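Local coordinates for protein type III Pentaketide Synthase (Neurospora crassa, PDB 3EUO) that is a type III polyketide synthase of the chalcone and stilbene synthase family that probably works as an acyltransferase and makes pentaketides, at residues I5-P13 and L84-E95; T313-R323 and R341-P352. All blocks are in the same frame, centred on the assembly; numbering follows the deposited sequence.

Contact 1 (I5-P13 and L84-E95); sequences ITGLGVQYP and LAVEASRKAMAE
Gln-11 carries its CG anti to the backbone N (chi1 -176°) and then bends at chi2, which turns its amide oxygen to Lys-91; the lysine meets it by bending at chi3. The two side chains belong to strand 5-11 and helix 84-95, a helix packed on a beta sheet of the layered thiolase-like fold, with axes 5.6 Å apart at an angle of 153°, hence nearly antiparallel. The ammonium grips two acceptors, Lys-91 NZ to Val-10 O at 2.7 Å and Lys-91 NZ to Gln-11 OE1 at 3.0 Å. A water donates both to Gln-11 OE1 and to Glu-87 OE2, linking amide and carboxylate. Two glycines allow the close approach, since a CB on either would clash with a helix carbonyl: Gly-7 CA reaches Ala-92 O in a CA-H...O contact and Gly-9 CA does the same with Ala-88 O, while the methyl of Ala-92 lies against the strand backbone at Gly-9 N. At the Pro-13 end, Leu-84 crosses the proline at about a right angle, its CD2 3.8 Å from Pro-13 CA. Glu-95, also paired with Arg-343, completes the other end: Leu-8 N donates to Glu-95 OE1 on its anti side, at 2.9 Å and 158°.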
loop_
_atom_site.group_PDB
_atom_site.type_symbol
_atom_site.label_atom_id
_atom_site.label_comp_id
_atom_site.label_asym_id
_atom_site.label_seq_id
_atom_site.Cartn_x
_atom_site.Cartn_y
_atom_site.Cartn_z
ATOM N N ILE A 5 8.813 12.906 16.582
ATOM C CA ILE A 5 9.377 11.555 16.542
ATOM C C ILE A 5 9.936 11.260 17.927
ATOM O O ILE A 5 10.909 11.878 18.354
ATOM C CB ILE A 5 10.477 11.424 15.454
ATOM C CG1 ILE A 5 9.871 11.597 14.051
ATOM C CG2 ILE A 5 11.207 10.079 15.577
ATOM C CD1 ILE A 5 10.910 11.721 12.909
ATOM N N THR A 6 9.306 10.318 18.623
ATOM C CA THR A 6 9.623 10.052 20.031
ATOM C C THR A 6 10.487 8.807 20.233
ATOM O O THR A 6 10.997 8.562 21.330
ATOM C CB THR A 6 8.361 9.944 20.881
ATOM O OG1 THR A 6 7.480 8.983 20.295
ATOM C CG2 THR A 6 7.651 11.289 20.961
ATOM N N GLY A 7 10.657 8.027 19.171
ATOM C CA GLY A 7 11.580 6.895 19.202
ATOM C C GLY A 7 11.986 6.495 17.801
ATOM O O GLY A 7 11.246 6.735 16.847
ATOM N N LEU A 8 13.171 5.900 17.682
ATOM C CA LEU A 8 13.641 5.336 16.420
ATOM C C LEU A 8 14.305 4.008 16.724
ATOM O O LEU A 8 14.924 3.844 17.784
ATOM C CB LEU A 8 14.653 6.259 15.720
ATOM C CG LEU A 8 14.280 7.704 15.382
ATOM C CD1 LEU A 8 14.672 8.661 16.519
ATOM C CD2 LEU A 8 14.959 8.128 14.080
ATOM N N GLY A 9 14.177 3.066 15.797
ATOM C CA GLY A 9 14.834 1.774 15.905
ATOM C C GLY A 9 15.267 1.274 14.546
ATOM O O GLY A 9 14.589 1.508 13.537
ATOM N N VAL A 10 16.398 0.581 14.524
ATOM C CA VAL A 10 16.961 0.067 13.286
ATOM C C VAL A 10 17.485 -1.327 13.564
ATOM O O VAL A 10 18.093 -1.575 14.608
ATOM C CB VAL A 10 18.109 0.970 12.769
ATOM C CG1 VAL A 10 18.726 0.407 11.481
ATOM C CG2 VAL A 10 17.614 2.399 12.544
ATOM N N GLN A 11 17.231 -2.245 12.636
ATOM C CA GLN A 11 17.781 -3.588 12.751
ATOM C C GLN A 11 18.264 -4.087 11.401
ATOM O O GLN A 11 17.468 -4.433 10.523
ATOM C CB GLN A 11 16.768 -4.564 13.368
ATOM C CG GLN A 11 17.328 -5.966 13.605
ATOM C CD GLN A 11 18.400 -6.005 14.684
ATOM O OE1 GLN A 11 18.375 -5.226 15.638
ATOM N NE2 GLN A 11 19.347 -6.922 14.537
ATOM N N TYR A 12 19.582 -4.099 11.243
ATOM C CA TYR A 12 20.206 -4.719 10.092
ATOM C C TYR A 12 20.312 -6.221 10.345
ATOM O O TYR A 12 20.381 -6.650 11.503
ATOM C CB TYR A 12 21.592 -4.106 9.840
ATOM C CG TYR A 12 21.551 -2.732 9.197
ATOM C CD1 TYR A 12 21.306 -2.587 7.829
ATOM C CD2 TYR A 12 21.766 -1.570 9.955
ATOM C CE1 TYR A 12 21.274 -1.316 7.225
ATOM C CE2 TYR A 12 21.738 -0.303 9.362
ATOM C CZ TYR A 12 21.486 -0.181 8.000
ATOM O OH TYR A 12 21.450 1.073 7.408
ATOM N N PRO A 13 20.301 -7.030 9.272
ATOM C CA PRO A 13 20.504 -8.473 9.400
ATOM C C PRO A 13 21.946 -8.826 9.798
ATOM O O PRO A 13 22.793 -7.927 9.877
ATOM C CB PRO A 13 20.159 -9.000 8.005
ATOM C CG PRO A 13 20.384 -7.837 7.096
ATOM C CD PRO A 13 20.066 -6.623 7.873
ATOM N N LEU A 84 13.400 -8.688 11.624
ATOM C CA LEU A 84 14.122 -7.415 11.634
ATOM C C LEU A 84 13.137 -6.288 11.918
ATOM O O LEU A 84 13.418 -5.381 12.709
ATOM C CB LEU A 84 14.806 -7.167 10.279
ATOM C CG LEU A 84 15.777 -8.216 9.738
ATOM C CD1 LEU A 84 16.216 -7.866 8.317
ATOM C CD2 LEU A 84 16.976 -8.366 10.668
ATOM N N ALA A 85 11.979 -6.362 11.271
ATOM C CA ALA A 85 10.931 -5.356 11.433
ATOM C C ALA A 85 10.375 -5.368 12.858
ATOM O O ALA A 85 10.088 -4.314 13.435
ATOM C CB ALA A 85 9.824 -5.590 10.425
ATOM N N VAL A 86 10.234 -6.565 13.418
ATOM C CA VAL A 86 9.749 -6.712 14.784
ATOM C C VAL A 86 10.751 -6.062 15.749
ATOM O O VAL A 86 10.361 -5.291 16.622
ATOM C CB VAL A 86 9.463 -8.191 15.154
ATOM C CG1 VAL A 86 9.139 -8.335 16.640
ATOM C CG2 VAL A 86 8.304 -8.750 14.312
ATOM N N GLU A 87 12.037 -6.345 15.561
ATOM C CA GLU A 87 13.063 -5.803 16.466
ATOM C C GLU A 87 13.238 -4.281 16.350
ATOM O O GLU A 87 13.373 -3.589 17.366
ATOM C CB GLU A 87 14.390 -6.548 16.277
ATOM C CG GLU A 87 15.554 -6.042 17.140
ATOM C CD GLU A 87 15.337 -6.222 18.648
ATOM O OE1 GLU A 87 14.434 -6.984 19.065
ATOM O OE2 GLU A 87 16.089 -5.592 19.421
ATOM N N ALA A 88 13.221 -3.762 15.118
ATOM C CA ALA A 88 13.296 -2.317 14.880
ATOM C C ALA A 88 12.111 -1.598 15.533
ATOM O O ALA A 88 12.280 -0.577 16.196
ATOM C CB ALA A 88 13.335 -2.023 13.382
ATOM N N SER A 89 10.919 -2.155 15.347
ATOM C CA SER A 89 9.702 -1.611 15.940
ATOM C C SER A 89 9.760 -1.645 17.463
ATOM O O SER A 89 9.332 -0.691 18.117
ATOM C CB SER A 89 8.475 -2.376 15.440
ATOM O OG SER A 89 8.328 -2.233 14.031
ATOM N N ARG A 90 10.278 -2.748 18.013
ATOM C CA ARG A 90 10.430 -2.882 19.463
ATOM C C ARG A 90 11.315 -1.782 20.045
ATOM O O ARG A 90 11.001 -1.219 21.092
ATOM C CB ARG A 90 11.015 -4.245 19.835
ATOM C CG ARG A 90 10.026 -5.397 19.780
ATOM C CD ARG A 90 10.609 -6.665 20.439
ATOM N NE ARG A 90 9.805 -7.858 20.159
ATOM C CZ ARG A 90 8.653 -8.161 20.761
ATOM N NH1 ARG A 90 8.143 -7.363 21.697
ATOM N NH2 ARG A 90 8.006 -9.272 20.422
ATOM N N LYS A 91 12.425 -1.498 19.371
ATOM C CA LYS A 91 13.390 -0.516 19.867
ATOM C C LYS A 91 12.854 0.905 19.769
ATOM O O LYS A 91 13.088 1.727 20.656
ATOM C CB LYS A 91 14.730 -0.655 19.142
ATOM C CG LYS A 91 15.452 -1.961 19.485
ATOM C CD LYS A 91 16.887 -2.000 18.972
ATOM C CE LYS A 91 16.968 -2.302 17.495
ATOM N NZ LYS A 91 18.396 -2.533 17.061
ATOM N N ALA A 92 12.135 1.187 18.686
ATOM C CA ALA A 92 11.479 2.481 18.520
ATOM C C ALA A 92 10.451 2.695 19.627
ATOM O O ALA A 92 10.429 3.748 20.253
ATOM C CB ALA A 92 10.830 2.583 17.143
ATOM N N MET A 93 9.622 1.682 19.878
ATOM C CA MET A 93 8.614 1.744 20.947
ATOM C C MET A 93 9.271 1.897 22.319
ATOM O O MET A 93 8.798 2.666 23.155
ATOM C CB MET A 93 7.692 0.517 20.915
ATOM C CG MET A 93 6.794 0.429 19.669
ATOM S SD MET A 93 5.885 -1.159 19.555
ATOM C CE MET A 93 4.752 -0.971 20.928
ATOM N N ALA A 94 10.364 1.172 22.540
ATOM C CA ALA A 94 11.095 1.228 23.813
ATOM C C ALA A 94 11.638 2.623 24.097
ATOM O O ALA A 94 11.526 3.123 25.220
ATOM C CB ALA A 94 12.223 0.194 23.831
ATOM N N GLU A 95 12.213 3.259 23.078
ATOM C CA GLU A 95 12.729 4.614 23.232
ATOM C C GLU A 95 11.595 5.598 23.511
ATOM O O GLU A 95 11.767 6.542 24.283
ATOM C CB GLU A 95 13.524 5.052 22.003
ATOM C CG GLU A 95 14.048 6.492 22.108
ATOM C CD GLU A 95 15.096 6.832 21.069
ATOM O OE1 GLU A 95 14.948 6.421 19.897
ATOM O OE2 GLU A 95 16.068 7.536 21.427
HETATM O O HOH W 1 18.755 -5.237 18.564
#

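Contact 2 (T313-R323 and R341-P352)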
loop_
_atom_site.group_PDB
_atom_site.type_symbol
_atom_site.label_atom_id
_atom_site.label_comp_id
_atom_site.label_asym_id
_atom_site.label_seq_id
_atom_site.Cartn_x
_atom_site.Cartn_y
_atom_site.Cartn_z
ATOM N N THR A 313 28.930 20.392 2.116
ATOM C CA THR A 313 30.075 19.506 2.318
ATOM C C THR A 313 29.555 18.095 2.586
ATOM O O THR A 313 28.383 17.928 2.930
ATOM C CB THR A 313 30.957 19.940 3.517
ATOM O OG1 THR A 313 30.242 19.753 4.746
ATOM C CG2 THR A 313 31.401 21.404 3.385
ATOM N N PRO A 314 30.422 17.068 2.442
ATOM C CA PRO A 314 29.990 15.708 2.782
ATOM C C PRO A 314 29.562 15.588 4.240
ATOM O O PRO A 314 28.704 14.766 4.564
ATOM C CB PRO A 314 31.253 14.869 2.556
ATOM C CG PRO A 314 32.092 15.661 1.642
ATOM C CD PRO A 314 31.816 17.093 1.962
ATOM N N GLU A 315 30.155 16.410 5.103
ATOM C CA GLU A 315 29.852 16.395 6.522
ATOM C C GLU A 315 28.426 16.855 6.819
ATOM O O GLU A 315 27.855 16.474 7.842
ATOM C CB GLU A 315 30.867 17.239 7.297
ATOM C CG GLU A 315 32.227 16.551 7.459
ATOM C CD GLU A 315 33.099 16.629 6.212
ATOM O OE1 GLU A 315 32.844 17.493 5.345
ATOM O OE2 GLU A 315 34.048 15.819 6.101
ATOM N N HIS A 316 27.860 17.657 5.919
ATOM C CA HIS A 316 26.461 18.064 6.016
ATOM C C HIS A 316 25.537 16.855 5.947
ATOM O O HIS A 316 24.477 16.855 6.560
ATOM C CB HIS A 316 26.092 19.049 4.913
ATOM C CG HIS A 316 26.501 20.458 5.203
ATOM N ND1 HIS A 316 27.798 20.901 5.056
ATOM C CD2 HIS A 316 25.782 21.524 5.626
ATOM C CE1 HIS A 316 27.862 22.181 5.383
ATOM N NE2 HIS A 316 26.652 22.582 5.735
ATOM N N MET A 317 25.949 15.840 5.190
ATOM C CA MET A 317 25.205 14.588 5.081
ATOM C C MET A 317 25.992 13.405 5.663
ATOM O O MET A 317 25.935 12.304 5.120
ATOM C CB MET A 317 24.868 14.295 3.617
ATOM C CG MET A 317 23.911 15.269 2.961
ATOM S SD MET A 317 23.778 14.993 1.171
ATOM C CE MET A 317 25.436 14.672 0.773
ATOM N N ARG A 318 26.696 13.634 6.774
ATOM C CA ARG A 318 27.599 12.633 7.377
ATOM C C ARG A 318 26.948 11.277 7.707
ATOM O O ARG A 318 27.564 10.221 7.525
ATOM C CB ARG A 318 28.279 13.211 8.626
ATOM C CG ARG A 318 27.317 13.638 9.726
ATOM C CD ARG A 318 28.003 14.568 10.707
ATOM N NE ARG A 318 27.068 15.163 11.660
ATOM C CZ ARG A 318 26.279 16.203 11.396
ATOM N NH1 ARG A 318 26.279 16.769 10.193
ATOM N NH2 ARG A 318 25.479 16.676 12.340
ATOM N N ALA A 319 25.714 11.310 8.204
ATOM C CA ALA A 319 24.976 10.081 8.514
ATOM C C ALA A 319 24.558 9.313 7.248
ATOM O O ALA A 319 24.459 8.083 7.265
ATOM C CB ALA A 319 23.770 10.396 9.390
ATOM N N SER A 320 24.326 10.045 6.161
ATOM C CA SER A 320 23.998 9.451 4.862
ATOM C C SER A 320 25.207 8.707 4.317
ATOM O O SER A 320 25.090 7.572 3.873
ATOM C CB SER A 320 23.557 10.527 3.876
ATOM O OG SER A 320 22.371 11.164 4.318
ATOM N N TYR A 321 26.372 9.348 4.373
ATOM C CA TYR A 321 27.633 8.689 4.033
ATOM C C TYR A 321 27.914 7.461 4.888
ATOM O O TYR A 321 28.338 6.428 4.364
ATOM C CB TYR A 321 28.800 9.678 4.109
ATOM C CG TYR A 321 28.993 10.427 2.814
ATOM C CD1 TYR A 321 28.551 11.740 2.672
ATOM C CD2 TYR A 321 29.599 9.811 1.717
ATOM C CE1 TYR A 321 28.720 12.428 1.472
ATOM C CE2 TYR A 321 29.775 10.487 0.515
ATOM C CZ TYR A 321 29.331 11.796 0.399
ATOM O OH TYR A 321 29.502 12.468 -0.791
ATOM N N ASP A 322 27.689 7.578 6.194
ATOM C CA ASP A 322 27.938 6.488 7.128
ATOM C C ASP A 322 27.108 5.255 6.784
ATOM O O ASP A 322 27.628 4.138 6.755
ATOM C CB ASP A 322 27.637 6.935 8.562
ATOM C CG ASP A 322 27.920 5.850 9.576
ATOM O OD1 ASP A 322 29.070 5.779 10.054
ATOM O OD2 ASP A 322 26.994 5.072 9.901
ATOM N N ARG A 323 25.818 5.469 6.538
ATOM C CA ARG A 323 24.908 4.388 6.136
ATOM C C ARG A 323 25.306 3.774 4.795
ATOM O O ARG A 323 25.414 2.556 4.659
ATOM C CB ARG A 323 23.472 4.910 6.065
ATOM C CG ARG A 323 22.626 4.545 7.267
ATOM C CD ARG A 323 23.151 5.149 8.557
ATOM N NE ARG A 323 22.738 4.305 9.672
ATOM C CZ ARG A 323 23.521 3.428 10.289
ATOM N NH1 ARG A 323 24.794 3.286 9.941
ATOM N NH2 ARG A 323 23.025 2.705 11.276
ATOM N N ARG A 341 21.095 7.307 13.060
ATOM C CA ARG A 341 22.546 7.463 13.157
ATOM C C ARG A 341 22.949 8.924 13.375
ATOM O O ARG A 341 23.907 9.201 14.099
ATOM C CB ARG A 341 23.227 6.890 11.910
ATOM C CG ARG A 341 24.754 6.962 11.900
ATOM C CD ARG A 341 25.398 5.886 12.769
ATOM N NE ARG A 341 26.839 5.822 12.529
ATOM C CZ ARG A 341 27.777 5.958 13.463
ATOM N NH1 ARG A 341 27.445 6.142 14.732
ATOM N NH2 ARG A 341 29.055 5.887 13.124
ATOM N N LEU A 342 22.214 9.849 12.761
ATOM C CA LEU A 342 22.535 11.279 12.840
ATOM C C LEU A 342 22.627 11.778 14.277
ATOM O O LEU A 342 23.461 12.628 14.593
ATOM C CB LEU A 342 21.511 12.113 12.058
ATOM C CG LEU A 342 21.715 13.632 11.966
ATOM C CD1 LEU A 342 23.008 13.989 11.249
ATOM C CD2 LEU A 342 20.525 14.289 11.282
ATOM N N ARG A 343 21.770 11.250 15.149
ATOM C CA ARG A 343 21.710 11.750 16.523
ATOM C C ARG A 343 22.665 11.036 17.487
ATOM O O ARG A 343 22.599 11.254 18.698
ATOM C CB ARG A 343 20.262 11.774 17.055
ATOM C CG ARG A 343 19.466 10.469 16.899
ATOM C CD ARG A 343 19.958 9.363 17.822
ATOM N NE ARG A 343 19.102 8.173 17.787
ATOM C CZ ARG A 343 18.035 7.978 18.566
ATOM N NH1 ARG A 343 17.665 8.895 19.457
ATOM N NH2 ARG A 343 17.333 6.859 18.455
ATOM N N GLU A 344 23.555 10.198 16.952
ATOM C CA GLU A 344 24.546 9.496 17.769
ATOM C C GLU A 344 25.797 10.358 17.965
ATOM O O GLU A 344 26.112 11.198 17.118
ATOM C CB GLU A 344 24.892 8.135 17.156
ATOM C CG GLU A 344 23.683 7.195 17.099
ATOM C CD GLU A 344 24.006 5.793 16.611
ATOM O OE1 GLU A 344 25.145 5.542 16.155
ATOM O OE2 GLU A 344 23.100 4.933 16.681
ATOM N N LYS A 345 26.496 10.152 19.080
ATOM C CA LYS A 345 27.621 11.020 19.465
ATOM C C LYS A 345 28.745 11.114 18.430
ATOM O O LYS A 345 29.300 12.192 18.219
ATOM C CB LYS A 345 28.201 10.612 20.825
ATOM C CG LYS A 345 27.230 10.688 21.997
ATOM C CD LYS A 345 26.961 12.123 22.449
ATOM C CE LYS A 345 26.022 12.163 23.663
ATOM N NZ LYS A 345 24.639 11.688 23.337
ATOM N N ASP A 346 29.091 10.005 17.781
ATOM C CA ASP A 346 30.206 10.058 16.833
ATOM C C ASP A 346 29.847 10.803 15.548
ATOM O O ASP A 346 30.729 11.267 14.820
ATOM C CB ASP A 346 30.835 8.679 16.576
ATOM C CG ASP A 346 29.833 7.650 16.132
ATOM O OD1 ASP A 346 28.694 8.034 15.793
ATOM O OD2 ASP A 346 30.185 6.448 16.122
ATOM N N MET A 347 28.549 10.946 15.285
ATOM C CA MET A 347 28.101 11.825 14.209
ATOM C C MET A 347 28.174 13.303 14.629
ATOM O O MET A 347 28.602 14.149 13.839
ATOM C CB MET A 347 26.714 11.423 13.682
ATOM C CG MET A 347 26.711 10.133 12.818
ATOM S SD MET A 347 27.723 10.143 11.314
ATOM C CE MET A 347 29.143 9.174 11.838
ATOM N N ASP A 348 27.799 13.604 15.877
ATOM C CA ASP A 348 27.959 14.961 16.420
ATOM C C ASP A 348 29.388 15.460 16.205
ATOM O O ASP A 348 29.603 16.640 15.910
ATOM C CB ASP A 348 27.606 15.021 17.914
ATOM C CG ASP A 348 26.122 14.779 18.192
ATOM O OD1 ASP A 348 25.304 14.786 17.244
ATOM O OD2 ASP A 348 25.770 14.583 19.376
ATOM N N ALA A 349 30.346 14.540 16.319
ATOM C CA ALA A 349 31.781 14.842 16.190
ATOM C C ALA A 349 32.209 15.240 14.779
ATOM O O ALA A 349 33.277 15.830 14.591
ATOM C CB ALA A 349 32.614 13.656 16.682
ATOM N N LEU A 350 31.383 14.922 13.789
ATOM C CA LEU A 350 31.697 15.256 12.405
ATOM C C LEU A 350 30.853 16.414 11.862
ATOM O O LEU A 350 30.899 16.704 10.666
ATOM C CB LEU A 350 31.569 14.015 11.514
ATOM C CG LEU A 350 32.581 12.891 11.749
ATOM C CD1 LEU A 350 32.099 11.592 11.120
ATOM C CD2 LEU A 350 33.965 13.273 11.223
ATOM N N ALA A 351 30.098 17.075 12.738
ATOM C CA ALA A 351 29.222 18.177 12.335
ATOM C C ALA A 351 30.021 19.313 11.692
ATOM O O ALA A 351 31.025 19.746 12.262
ATOM C CB ALA A 351 28.440 18.689 13.525
ATOM N N PRO A 352 29.580 19.800 10.512
ATOM C CA PRO A 352 30.302 20.864 9.812
ATOM C C PRO A 352 30.599 22.035 10.739
ATOM O O PRO A 352 29.697 22.538 11.415
ATOM C CB PRO A 352 29.325 21.291 8.713
ATOM C CG PRO A 352 28.527 20.090 8.442
ATOM C CD PRO A 352 28.373 19.389 9.770
HETATM O O HOH W 2 25.178 14.791 14.525
#
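CA atoms come nearest at two places, Glu-315 with Pro-352 (5.6 Å) and Ala-319 with Leu-342 (5.1 Å), so in the C-terminal half of the thiolase-like fold the 3-10 turn and first helical turns of 313-323 run beside the end of one helix, a short second helix and the type I turn 348-351. Between these places lies the side chain of Arg-318. Its CG sits between the backbone N and the carbonyl carbon (chi1 60°), and the extended chain slides past Met-347 to lay the guanidinium between Ala-351 CA, over the centre of one face, and Leu-342 CD1 over the other. At the edge, Arg-318 NH1 donates to Glu-315 O and a weak bond joins NE to Met-347 O. Arg-318 NH2 donates to a water that in turn donates to Leu-342 O and Asp-348 OD1. Pro-352 CG lies 3.7 Å from the His-316 ring centroid, 18° off the normal, a CH-pi contact. At the far end Arg-341 grips Asp-322 side-on, NE to OD2 at 2.7 Å and NH2 to OD1 at 3.1 Å, coming from above the carboxylate plane; Glu-344 and Asp-346 bind its NH1, and Arg-323 pairs with Asp-322, forming a salt-bridge network. Helix 300-310 and strand 292-295 flank Met-317, Asp-292 of that strand pairs with Arg-318, and Val-338 of helix 334-342 packs against Ala-319.

How the contacts relate
From the N terminus, strand 4-11 enters the sheet between strands 204-211 and 224-233, and contact 1 closes a loop of 70 residues when helix 70-96 returns to lie along it. Contact 2 comes much later and closes a short, mostly helical loop of 17 residues, in the C-terminal half of the fold. The two loops are in series, neither nested nor crossed, and their centres are about 20 Å apart. They nevertheless touch: Glu-95 OE1 and Arg-343 NH2 form a salt bridge at 2.8 Å, while Tyr-12, whose OH is hydrogen-bonded to Ser-337, also packs against Arg-323 CG. Since Leu-8 and Val-10 also touch helix 334-342, strand 4-11 lies between the helix of contact 1 and helix 334-342, which leads into contact 2.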